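Local coordinates for Ac-ASP-7 (Ancylostoma caninum, PDB 3S6S), which is of unknown function but, as a secreted hookworm protein of the SCP/TAPS (pathogenesis-related) family, probably takes part in the parasite's dealings with its host, at residues K113-G118 and T163-S168; A60-E63 and G68-D71; D23-G28 and E97-D102. All blocks are in the same frame, centred on the assembly; numbering follows the deposited sequence.

Contact 1 of 3, residues K113-G118 and T163-S168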
loop_
_atom_site.group_PDB
_atom_site.type_symbol
_atom_site.label_atom_id
_atom_site.label_comp_id
_atom_site.label_asym_id
_atom_site.label_seq_id
_atom_site.Cartn_x
_atom_site.Cartn_y
_atom_site.Cartn_z
ATOM N N LYS A 113 4.409 6.498 -7.109
ATOM C CA LYS A 113 4.370 5.791 -8.392
ATOM C C LYS A 113 4.059 4.300 -8.277
ATOM O O LYS A 113 3.978 3.595 -9.286
ATOM C CB LYS A 113 5.658 6.024 -9.180
ATOM C CG LYS A 113 5.865 7.489 -9.518
ATOM C CD LYS A 113 7.159 7.769 -10.286
ATOM C CE LYS A 113 7.232 9.265 -10.637
ATOM N NZ LYS A 113 8.516 9.623 -11.283
ATOM N N ALA A 114 3.894 3.814 -7.051
ATOM C CA ALA A 114 3.283 2.504 -6.860
ATOM C C ALA A 114 1.797 2.646 -7.201
ATOM O O ALA A 114 1.208 3.685 -6.942
ATOM C CB ALA A 114 3.482 2.010 -5.417
ATOM N N THR A 115 1.196 1.618 -7.788
ATOM C CA THR A 115 -0.199 1.703 -8.220
ATOM C C THR A 115 -1.058 0.535 -7.764
ATOM O O THR A 115 -2.290 0.578 -7.902
ATOM C CB THR A 115 -0.331 1.770 -9.753
ATOM O OG1 THR A 115 -0.090 0.478 -10.316
ATOM C CG2 THR A 115 0.613 2.799 -10.344
ATOM N N ARG A 116 -0.417 -0.520 -7.258
ATOM C CA ARG A 116 -1.153 -1.638 -6.695
ATOM C C ARG A 116 -0.329 -2.427 -5.691
ATOM O O ARG A 116 0.908 -2.383 -5.714
ATOM C CB ARG A 116 -1.755 -2.548 -7.779
ATOM C CG ARG A 116 -0.805 -3.026 -8.833
ATOM C CD ARG A 116 -1.470 -4.097 -9.697
ATOM N NE ARG A 116 -2.129 -3.548 -10.876
ATOM C CZ ARG A 116 -3.221 -4.075 -11.436
ATOM N NH1 ARG A 116 -3.787 -5.161 -10.913
ATOM N NH2 ARG A 116 -3.761 -3.507 -12.509
ATOM N N PHE A 117 -1.039 -3.115 -4.797
ATOM C CA PHE A 117 -0.428 -3.904 -3.748
ATOM C C PHE A 117 -1.418 -4.943 -3.243
ATOM O O PHE A 117 -2.607 -4.858 -3.518
ATOM C CB PHE A 117 0.024 -3.012 -2.581
ATOM C CG PHE A 117 -1.094 -2.597 -1.637
ATOM C CD1 PHE A 117 -2.301 -2.100 -2.117
ATOM C CD2 PHE A 117 -0.929 -2.697 -0.262
ATOM C CE1 PHE A 117 -3.310 -1.696 -1.237
ATOM C CE2 PHE A 117 -1.937 -2.307 0.619
ATOM C CZ PHE A 117 -3.129 -1.808 0.129
ATOM N N GLY A 118 -0.908 -5.905 -2.486
ATOM C CA GLY A 118 -1.713 -6.859 -1.765
ATOM C C GLY A 118 -0.944 -7.333 -0.539
ATOM O O GLY A 118 0.291 -7.269 -0.512
ATOM N N THR A 163 -0.589 12.101 -14.524
ATOM C CA THR A 163 0.402 12.098 -15.609
ATOM C C THR A 163 1.332 10.882 -15.608
ATOM O O THR A 163 1.893 10.525 -16.656
ATOM C CB THR A 163 1.326 13.352 -15.554
ATOM O OG1 THR A 163 2.156 13.295 -14.383
ATOM C CG2 THR A 163 0.521 14.645 -15.542
ATOM N N TYR A 164 1.526 10.267 -14.440
ATOM C CA TYR A 164 2.550 9.235 -14.303
ATOM C C TYR A 164 2.238 8.026 -15.154
ATOM O O TYR A 164 3.135 7.434 -15.743
ATOM C CB TYR A 164 2.733 8.809 -12.843
ATOM C CG TYR A 164 3.375 9.861 -11.969
ATOM C CD1 TYR A 164 3.062 9.953 -10.617
ATOM C CD2 TYR A 164 4.298 10.759 -12.497
ATOM C CE1 TYR A 164 3.640 10.911 -9.815
ATOM C CE2 TYR A 164 4.882 11.717 -11.707
ATOM C CZ TYR A 164 4.549 11.790 -10.364
ATOM O OH TYR A 164 5.137 12.747 -9.568
ATOM N N TYR A 165 0.965 7.650 -15.210
ATOM C CA TYR A 165 0.578 6.468 -15.961
ATOM C C TYR A 165 -0.556 6.772 -16.921
ATOM O O TYR A 165 -1.425 7.595 -16.627
ATOM C CB TYR A 165 0.191 5.321 -15.028
ATOM C CG TYR A 165 1.329 4.833 -14.165
ATOM C CD1 TYR A 165 2.317 3.995 -14.687
ATOM C CD2 TYR A 165 1.428 5.214 -12.833
ATOM C CE1 TYR A 165 3.375 3.544 -13.898
ATOM C CE2 TYR A 165 2.482 4.777 -12.039
ATOM C CZ TYR A 165 3.450 3.937 -12.575
ATOM O OH TYR A 165 4.492 3.498 -11.783
ATOM N N LYS A 166 -0.537 6.081 -18.058
ATOM C CA LYS A 166 -1.471 6.323 -19.152
ATOM C C LYS A 166 -2.939 6.457 -18.738
ATOM O O LYS A 166 -3.467 7.576 -18.658
ATOM C CB LYS A 166 -1.312 5.250 -20.238
ATOM N N GLY A 167 -3.601 5.330 -18.481
ATOM C CA GLY A 167 -5.062 5.323 -18.439
ATOM C C GLY A 167 -5.704 5.529 -17.082
ATOM O O GLY A 167 -6.364 4.630 -16.551
ATOM N N SER A 168 -5.544 6.720 -16.525
ATOM C CA SER A 168 -5.861 6.913 -15.120
ATOM C C SER A 168 -7.146 7.700 -14.832
ATOM O O SER A 168 -7.430 8.703 -15.481
ATOM C CB SER A 168 -4.663 7.569 -14.416
ATOM O OG SER A 168 -3.470 6.881 -14.751
#

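Contact 2 of 3, residues A60-E63 and G68-D71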
loop_
_atom_site.group_PDB
_atom_site.type_symbol
_atom_site.label_atom_id
_atom_site.label_comp_id
_atom_site.label_asym_id
_atom_site.label_seq_id
_atom_site.Cartn_x
_atom_site.Cartn_y
_atom_site.Cartn_z
ATOM N N ALA A 60 2.268 -11.983 -1.713
ATOM C CA ALA A 60 2.643 -11.720 -0.332
ATOM C C ALA A 60 2.610 -13.015 0.491
ATOM O O ALA A 60 3.492 -13.247 1.327
ATOM C CB ALA A 60 1.760 -10.650 0.279
ATOM N N ARG A 61 1.607 -13.860 0.238
ATOM C CA ARG A 61 1.509 -15.148 0.913
ATOM C C ARG A 61 2.711 -16.031 0.573
ATOM O O ARG A 61 3.220 -16.745 1.435
ATOM C CB ARG A 61 0.210 -15.870 0.554
ATOM C CG ARG A 61 -0.061 -17.116 1.419
ATOM C CD ARG A 61 -1.216 -18.015 0.906
ATOM N NE ARG A 61 -0.896 -18.661 -0.371
ATOM C CZ ARG A 61 -0.028 -19.671 -0.525
ATOM N NH1 ARG A 61 0.623 -20.178 0.524
ATOM N NH2 ARG A 61 0.202 -20.184 -1.737
ATOM N N LYS A 62 3.165 -15.983 -0.679
ATOM C CA LYS A 62 4.320 -16.765 -1.095
ATOM C C LYS A 62 5.569 -16.232 -0.396
ATOM O O LYS A 62 6.454 -17.004 0.017
ATOM C CB LYS A 62 4.523 -16.697 -2.609
ATOM C CG LYS A 62 3.358 -17.170 -3.451
ATOM C CD LYS A 62 3.499 -18.617 -3.857
ATOM C CE LYS A 62 3.039 -18.835 -5.294
ATOM N NZ LYS A 62 1.589 -18.548 -5.503
ATOM N N GLU A 63 5.623 -14.904 -0.275
ATOM C CA GLU A 63 6.738 -14.221 0.373
ATOM C C GLU A 63 6.864 -14.614 1.849
ATOM O O GLU A 63 7.969 -14.685 2.386
ATOM C CB GLU A 63 6.599 -12.701 0.243
ATOM C CG GLU A 63 7.649 -11.927 1.012
ATOM C CD GLU A 63 9.026 -12.097 0.406
ATOM O OE1 GLU A 63 10.029 -12.030 1.143
ATOM O OE2 GLU A 63 9.102 -12.304 -0.814
ATOM N N GLY A 68 12.081 -13.742 0.126
ATOM C CA GLY A 68 12.863 -13.469 -1.060
ATOM C C GLY A 68 12.043 -13.631 -2.327
ATOM O O GLY A 68 12.427 -13.118 -3.386
ATOM N N TYR A 69 10.917 -14.340 -2.214
ATOM C CA TYR A 69 10.033 -14.593 -3.358
ATOM C C TYR A 69 9.677 -13.317 -4.113
ATOM O O TYR A 69 9.788 -13.263 -5.335
ATOM C CB TYR A 69 8.741 -15.330 -2.942
ATOM C CG TYR A 69 7.756 -15.462 -4.082
ATOM C CD1 TYR A 69 7.741 -16.600 -4.894
ATOM C CD2 TYR A 69 6.863 -14.434 -4.371
ATOM C CE1 TYR A 69 6.857 -16.710 -5.967
ATOM C CE2 TYR A 69 5.979 -14.528 -5.436
ATOM C CZ TYR A 69 5.976 -15.668 -6.232
ATOM O OH TYR A 69 5.084 -15.759 -7.287
ATOM N N ALA A 70 9.265 -12.284 -3.389
ATOM C CA ALA A 70 8.763 -11.066 -4.038
ATOM C C ALA A 70 9.862 -10.281 -4.764
ATOM O O ALA A 70 9.672 -9.793 -5.877
ATOM C CB ALA A 70 8.031 -10.176 -3.027
ATOM N N ASP A 71 11.012 -10.162 -4.121
ATOM C CA ASP A 71 12.152 -9.523 -4.754
ATOM C C ASP A 71 12.487 -10.163 -6.108
ATOM O O ASP A 71 12.844 -9.470 -7.047
ATOM C CB ASP A 71 13.377 -9.536 -3.837
ATOM C CG ASP A 71 14.535 -8.759 -4.425
ATOM O OD1 ASP A 71 14.327 -7.562 -4.731
ATOM O OD2 ASP A 71 15.633 -9.343 -4.614
HETATM O O HOH W 1 11.412 -10.535 -1.525
#

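Contact 3 of 3, residues D23-G28 and E97-D102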
loop_
_atom_site.group_PDB
_atom_site.type_symbol
_atom_site.label_atom_id
_atom_site.label_comp_id
_atom_site.label_asym_id
_atom_site.label_seq_id
_atom_site.Cartn_x
_atom_site.Cartn_y
_atom_site.Cartn_z
ATOM N N ASP A 23 -5.676 -1.469 3.710
ATOM C CA ASP A 23 -5.945 -0.649 2.545
ATOM C C ASP A 23 -6.279 0.784 2.936
ATOM O O ASP A 23 -5.831 1.729 2.286
ATOM C CB ASP A 23 -7.076 -1.256 1.728
ATOM C CG ASP A 23 -7.492 -0.371 0.588
ATOM O OD1 ASP A 23 -8.403 0.468 0.782
ATOM O OD2 ASP A 23 -6.890 -0.505 -0.494
ATOM N N THR A 24 -7.046 0.947 4.008
ATOM C CA THR A 24 -7.410 2.289 4.456
ATOM C C THR A 24 -6.206 3.025 5.038
ATOM O O THR A 24 -6.004 4.217 4.782
ATOM C CB THR A 24 -8.572 2.272 5.474
ATOM O OG1 THR A 24 -9.772 1.802 4.828
ATOM C CG2 THR A 24 -8.819 3.665 6.002
ATOM N N PHE A 25 -5.388 2.302 5.796
ATOM C CA PHE A 25 -4.150 2.862 6.302
ATOM C C PHE A 25 -3.270 3.357 5.158
ATOM O O PHE A 25 -2.754 4.468 5.191
ATOM C CB PHE A 25 -3.389 1.823 7.122
ATOM C CG PHE A 25 -2.005 2.257 7.510
ATOM C CD1 PHE A 25 -0.935 2.059 6.644
ATOM C CD2 PHE A 25 -1.772 2.851 8.749
ATOM C CE1 PHE A 25 0.347 2.453 6.998
ATOM C CE2 PHE A 25 -0.503 3.264 9.113
ATOM C CZ PHE A 25 0.567 3.055 8.238
ATOM N N HIS A 26 -3.087 2.523 4.143
ATOM C CA HIS A 26 -2.292 2.932 2.986
ATOM C C HIS A 26 -2.889 4.116 2.250
ATOM O O HIS A 26 -2.236 5.147 2.093
ATOM C CB HIS A 26 -2.121 1.772 2.001
ATOM C CG HIS A 26 -1.030 0.823 2.381
ATOM N ND1 HIS A 26 -1.186 -0.139 3.354
ATOM C CD2 HIS A 26 0.237 0.692 1.920
ATOM C CE1 HIS A 26 -0.069 -0.836 3.461
ATOM N NE2 HIS A 26 0.813 -0.344 2.609
ATOM N N ASN A 27 -4.128 3.977 1.780
ATOM C CA ASN A 27 -4.661 5.005 0.887
ATOM C C ASN A 27 -5.095 6.273 1.600
ATOM O O ASN A 27 -4.996 7.382 1.044
ATOM C CB ASN A 27 -5.733 4.442 -0.050
ATOM C CG ASN A 27 -5.125 3.609 -1.172
ATOM O OD1 ASN A 27 -4.226 4.078 -1.896
ATOM N ND2 ASN A 27 -5.566 2.356 -1.287
ATOM N N GLY A 28 -5.536 6.112 2.845
ATOM C CA GLY A 28 -5.770 7.255 3.709
ATOM C C GLY A 28 -4.538 8.137 3.842
ATOM O O GLY A 28 -4.620 9.361 3.721
ATOM N N GLU A 97 -0.011 1.288 13.651
ATOM C CA GLU A 97 0.461 2.543 14.213
ATOM C C GLU A 97 1.972 2.451 14.419
ATOM O O GLU A 97 2.729 3.333 14.025
ATOM C CB GLU A 97 -0.256 2.878 15.515
ATOM C CG GLU A 97 -0.114 4.357 15.890
ATOM C CD GLU A 97 -0.827 4.720 17.192
ATOM O OE1 GLU A 97 -1.854 4.078 17.517
ATOM O OE2 GLU A 97 -0.344 5.642 17.893
ATOM N N THR A 98 2.413 1.354 15.006
ATOM C CA THR A 98 3.836 1.145 15.174
ATOM C C THR A 98 4.531 1.150 13.802
ATOM O O THR A 98 5.551 1.795 13.612
ATOM C CB THR A 98 4.098 -0.153 15.959
ATOM O OG1 THR A 98 3.599 0.011 17.294
ATOM C CG2 THR A 98 5.577 -0.463 16.004
ATOM N N PHE A 99 3.925 0.459 12.849
ATOM C CA PHE A 99 4.416 0.372 11.489
ATOM C C PHE A 99 4.585 1.759 10.869
ATOM O O PHE A 99 5.541 2.003 10.129
ATOM C CB PHE A 99 3.414 -0.456 10.666
ATOM C CG PHE A 99 3.779 -0.610 9.210
ATOM C CD1 PHE A 99 2.884 -0.236 8.219
ATOM C CD2 PHE A 99 5.009 -1.148 8.834
ATOM C CE1 PHE A 99 3.193 -0.391 6.887
ATOM C CE2 PHE A 99 5.331 -1.305 7.499
ATOM C CZ PHE A 99 4.424 -0.923 6.517
ATOM N N SER A 100 3.648 2.656 11.161
ATOM C CA SER A 100 3.684 3.994 10.594
ATOM C C SER A 100 4.809 4.848 11.160
ATOM O O SER A 100 5.055 5.938 10.657
ATOM C CB SER A 100 2.356 4.725 10.805
ATOM O OG SER A 100 2.197 5.102 12.159
ATOM N N ALA A 101 5.481 4.371 12.203
ATOM C CA ALA A 101 6.636 5.089 12.733
ATOM C C ALA A 101 7.967 4.528 12.203
ATOM O O ALA A 101 9.038 4.956 12.636
ATOM C CB ALA A 101 6.626 5.095 14.261
ATOM N N ASP A 102 7.899 3.574 11.280
ATOM C CA ASP A 102 9.100 3.033 10.650
ATOM C C ASP A 102 9.366 3.717 9.312
ATOM O O ASP A 102 8.743 3.394 8.289
ATOM C CB ASP A 102 8.976 1.526 10.460
ATOM C CG ASP A 102 10.245 0.906 9.922
ATOM O OD1 ASP A 102 11.217 0.781 10.693
ATOM O OD2 ASP A 102 10.265 0.534 8.736
#

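Contact 1 of 3, residues K113-G118 and T163-S168
The cysteine-rich C-terminal extension of this SCP/TAPS protein meets the main domain where Tyr164 and Tyr165 reach back to Lys113 and Thr115, just ahead of strand 116-123. The two tyrosines divide the work. Tyr165 makes the polar link: its hydroxyl OH donates to the backbone O of Lys113 over 2.6 Å, lying in the carbonyl plane on a lone pair, with a C=O...O angle of 144°. Its ring also meets Thr115, whose side chain comes from the opposite direction. The methyl CG2 packs obliquely and tightly on the ring, 3.2 Å from CE2 of Tyr165. With CG2 anti to its carbonyl carbon, the methyl reaches the ring, while OG1 of Thr115, between the backbone N and the carbonyl carbon (chi1 75°), hydrogen-bonds Asp141. Tyr164 makes the apolar and electrostatic link. The extended side chain of Lys113 crosses that of Tyr164 at about a right angle, and CE of Lys113 lies over one face of the ring, 3.7 Å from the Tyr164 centroid, a CH-pi contact. Beyond it, NZ of Lys113 stands 4.7 Å from the same Tyr164 centroid but off-centre, giving a looser cation-pi pairing. Behind the rings, OG of Ser168 donates to O of Tyr165 over 2.9 Å, from above the carbonyl plane. The disulfides Cys162-Cys175 and Cys156-Cys170 hold the chain just before and just after this loop. Tyr48 packs edge-to-face on Tyr165 and, with Glu46, binds the loop's backbone, while strand 116-123 runs on between strands 51-53 and 133-140, with Phe117 touching helix 16-34.

Contact 2 of 3, residues A60-E63 and G68-D71
Glu63, near the end of helix 54-65, turns its carboxylate onto backbone N-H groups at the start of the short, weakly bonded helix 69-72, those of Gly68 just before it and Ala70 within it. The two helices follow each other closely in the chain, with Gly68 in the connection, and Glu63 is the close-packed part of the contact. Its CG lies anti to the backbone N (chi1 174°) and the chain then bends at chi2, which carries the carboxylate across to the neighbouring turn. OE1 of Glu63 accepts from Gly68 N at 2.9 Å, on the syn side and somewhat out of the carboxylate plane. OE2 of Glu63 accepts from Ala70 N at 2.6 Å, nearly along its own C-O axis. The methyl CB of Ala70 packs 3.3 Å from that same OE2 of Glu63. One residue back, at Lys62, the contact becomes apolar: CB of Lys62 sits over the centre of the Tyr69 ring, 3.6 Å from the centroid, a CH-pi contact on one face. From there the bent lysine chain leads away, and NZ of Lys62 forms a salt bridge with Glu58. The looser side lies toward exposed Asp71. There a water bridges the segments, donating to OE2 of Glu63 at 3.0 Å and accepting from Asp71 N at 2.7 Å. Val137 and Val139 of strand 133-140 cover Glu63 and Ala70 respectively from the sheet side. Two backbone N-H groups and a water, at the start of a helix, would be expected to stabilise the buried carboxylate as an anion; Arg79 adds a weak, long ion pair at OE1.

Contact 3 of 3, residues D23-G28 and E97-D102
Phe25 and Phe99 reach toward each other from two helices, their planes inclined at 40°, an oblique aromatic pair. The ring centroids of Phe25 and Phe99 lie 5.9 Å apart, and the closest approach is CE1 of Phe25 to CD1 of Phe99 at 3.9 Å. In both residues CG is anti to the backbone N (chi1 171° and 179°), which points each ring toward the other helix. Ser100 meets Phe25 differently: its CB lies in the ring plane at the edge, 3.5 Å from CZ of Phe25. This contact joins helix 16-34 to the end of helix 88-99 in one helical layer of the alpha-beta-alpha sandwich of the SCP/TAPS fold. OG of Ser100 is turned back to its own helix, where it donates to O of Glu97 at 2.6 Å. Ser100 lies in a type I turn from Phe99 to Asp102, and Asp102 then takes the N-cap position of helix 103-110. That helix supplies Ser105, Met106 and Val109 against Phe99, while Phe80 of strand 76-83 meets the Phe99 ring. Next to Phe25, His26 rests on Val109 and bonds the hydroxyl of Tyr140 through NE2.

Overall arrangement
Strand 116-123, in the sheet that lies between the helices of contact 2 and those of contact 3, is the common element. At Gly118 in contact 1, the backbone O packs 3.8 Å from CB of Ala60 in contact 2; at Phe117, CE2 lies 3.6 Å from ND1 of His26 in contact 3. Contacts 2 and 3 themselves do not touch: their nearest atoms are about 10 Å apart and their centres about 20 Å. Contact 1 is centred about 21 Å from contact 2 and about 19 Å from contact 3, on the opposite side of the chain's centre from the latter. In sequence, contact 2 is nested within the loop closed by contact 3, whereas contact 1 opens after both have closed.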